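Local coordinates for response regulator receiver domain protein (CheY-like) (Methylobacillus flagellatus KT, PDB 3I42) that probably acts as a phosphorylation-switched receiver module in two-component signalling, at residues A[38-43]-A[63-68]. Residues are numbered along the deposited sequence; the frame is centred on the assembly and turned at random.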
loop_
_atom_site.group_PDB
_atom_site.type_symbol
_atom_site.label_atom_id
_atom_site.label_comp_id
_atom_site.label_asym_id
_atom_site.label_seq_id
_atom_site.Cartn_x
_atom_site.Cartn_y
_atom_site.Cartn_z
ATOM N N ASP A 38 -7.864 23.686 4.140
ATOM C CA ASP A 38 -7.699 23.815 5.584
ATOM C C ASP A 38 -6.676 22.827 6.118
ATOM O O ASP A 38 -5.882 23.176 7.015
ATOM C CB ASP A 38 -9.043 23.704 6.293
ATOM C CG ASP A 38 -9.836 25.002 6.228
ATOM O OD1 ASP A 38 -9.357 25.984 5.596
ATOM O OD2 ASP A 38 -10.932 25.056 6.813
ATOM N N ALA A 39 -6.662 21.627 5.527
ATOM C CA ALA A 39 -5.655 20.605 5.853
ATOM C C ALA A 39 -4.221 21.087 5.605
ATOM O O ALA A 39 -3.346 20.949 6.475
ATOM C CB ALA A 39 -5.913 19.313 5.087
ATOM N N LEU A 40 -3.984 21.619 4.407
ATOM C CA LEU A 40 -2.705 22.291 4.090
ATOM C C LEU A 40 -2.354 23.370 5.094
ATOM O O LEU A 40 -1.265 23.354 5.617
ATOM C CB LEU A 40 -2.730 22.880 2.680
ATOM C CG LEU A 40 -2.547 21.767 1.642
ATOM C CD1 LEU A 40 -3.121 22.181 0.285
ATOM C CD2 LEU A 40 -1.084 21.369 1.513
ATOM N N HIS A 41 -3.279 24.280 5.402
ATOM C CA HIS A 41 -3.006 25.279 6.453
ATOM C C HIS A 41 -2.724 24.658 7.804
ATOM O O HIS A 41 -1.819 25.122 8.507
ATOM C CB HIS A 41 -4.122 26.313 6.573
ATOM C CG HIS A 41 -4.247 27.200 5.371
ATOM N ND1 HIS A 41 -5.407 27.291 4.625
ATOM C CD2 HIS A 41 -3.349 28.019 4.767
ATOM C CE1 HIS A 41 -5.219 28.133 3.620
ATOM N NE2 HIS A 41 -3.979 28.588 3.682
ATOM N N ALA A 42 -3.474 23.604 8.167
ATOM C CA ALA A 42 -3.268 22.906 9.456
ATOM C C ALA A 42 -1.916 22.207 9.526
ATOM O O ALA A 42 -1.233 22.243 10.547
ATOM C CB ALA A 42 -4.407 21.916 9.747
ATOM N N MET A 43 -1.520 21.571 8.435
ATOM C CA MET A 43 -0.268 20.816 8.436
ATOM C C MET A 43 0.956 21.720 8.328
ATOM O O MET A 43 2.071 21.306 8.667
ATOM C CB MET A 43 -0.283 19.792 7.318
ATOM C CG MET A 43 -1.206 18.657 7.633
ATOM S SD MET A 43 -0.357 17.115 7.693
ATOM C CE MET A 43 1.187 17.452 8.528
ATOM N N LEU A 63 -6.583 11.616 -2.882
ATOM C CA LEU A 63 -5.310 11.311 -3.512
ATOM C C LEU A 63 -4.479 12.551 -3.900
ATOM O O LEU A 63 -3.296 12.611 -3.606
ATOM C CB LEU A 63 -5.500 10.405 -4.738
ATOM C CG LEU A 63 -4.120 10.112 -5.370
ATOM C CD1 LEU A 63 -3.426 8.975 -4.633
ATOM C CD2 LEU A 63 -4.216 9.833 -6.900
ATOM N N ALA A 64 -5.094 13.524 -4.558
ATOM C CA ALA A 64 -4.371 14.740 -4.897
ATOM C C ALA A 64 -3.953 15.451 -3.595
ATOM O O ALA A 64 -2.882 16.042 -3.514
ATOM C CB ALA A 64 -5.236 15.652 -5.775
ATOM N N LEU A 65 -4.773 15.380 -2.554
ATOM C CA LEU A 65 -4.391 16.030 -1.293
ATOM C C LEU A 65 -3.185 15.374 -0.612
ATOM O O LEU A 65 -2.313 16.068 -0.108
ATOM C CB LEU A 65 -5.569 16.140 -0.308
ATOM C CG LEU A 65 -5.221 16.817 1.019
ATOM C CD1 LEU A 65 -4.838 18.307 0.828
ATOM C CD2 LEU A 65 -6.398 16.727 1.959
ATOM N N VAL A 66 -3.120 14.048 -0.570
ATOM C CA VAL A 66 -2.022 13.418 0.175
ATOM C C VAL A 66 -0.660 13.716 -0.507
ATOM O O VAL A 66 0.346 13.895 0.164
ATOM C CB VAL A 66 -2.247 11.911 0.395
ATOM C CG1 VAL A 66 -2.078 11.163 -0.868
ATOM C CG2 VAL A 66 -1.273 11.368 1.454
ATOM N N LYS A 67 -0.652 13.804 -1.831
ATOM C CA LYS A 67 0.553 14.211 -2.573
ATOM C C LYS A 67 1.028 15.584 -2.167
ATOM O O LYS A 67 2.230 15.776 -2.042
ATOM C CB LYS A 67 0.308 14.228 -4.065
ATOM C CG LYS A 67 0.083 12.901 -4.674
ATOM C CD LYS A 67 -0.216 13.074 -6.167
ATOM C CE LYS A 67 -0.417 11.724 -6.823
ATOM N NZ LYS A 67 -1.442 11.829 -7.915
ATOM N N GLN A 68 0.107 16.531 -1.948
ATOM C CA GLN A 68 0.489 17.874 -1.449
ATOM C C GLN A 68 1.035 17.853 -0.035
ATOM O O GLN A 68 2.064 18.474 0.252
ATOM C CB GLN A 68 -0.659 18.904 -1.470
ATOM C CG GLN A 68 -1.634 18.924 -2.668
ATOM C CD GLN A 68 -0.954 18.876 -4.031
ATOM O OE1 GLN A 68 -0.109 19.713 -4.328
ATOM N NE2 GLN A 68 -1.344 17.900 -4.879
#
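The carboxamide of Gln68 is the one flat group among the side chains that meet here, and it sits beyond an aliphatic root whose CB packs 3.9 Å from Leu40 CD2. The amide itself turns to its own helix: NE2 donates to Ala64 O one turn back, 2.8 Å away, and this partner lies close to the amide plane. The N-H points at the oxygen fairly straight (158°), although the nitrogen stands somewhat out of the carbonyl plane. The chain is bent at chi2, which sets NE2 against Ala64 O and leads the polar end away from helix 36-45. A glutamine suits this exposed border, since its CB can pack against a leucine methyl while its amide bonds to a backbone carbonyl.

Deeper in, Leu65 meets Ala39 and Leu40 through its two methyls. Its CG is anti to the backbone N (chi1 -180°), which carries the branch across the gap; CD2 lies 4.1 Å from Ala39 CB, and CD1 is 4.2 Å from Leu40 CG. The short alanine and the longer leucine thus share one branched partner. Ala39 and Leu65 both also rest on Val9 of strand 4-9, where small and apolar side chains fit the sheet, while Leu40, itself partly exposed, also touches Leu72 in a loop.

The helix segments run nearly parallel, 21° apart, with axes 10.7 Å from each other, and bury a modest 154 Å² between them. Such neighbouring parallel helices, following successive strands and packed on one face of a five-stranded parallel sheet of order 2-1-3-4-5, are typical of the CheY-like receiver fold.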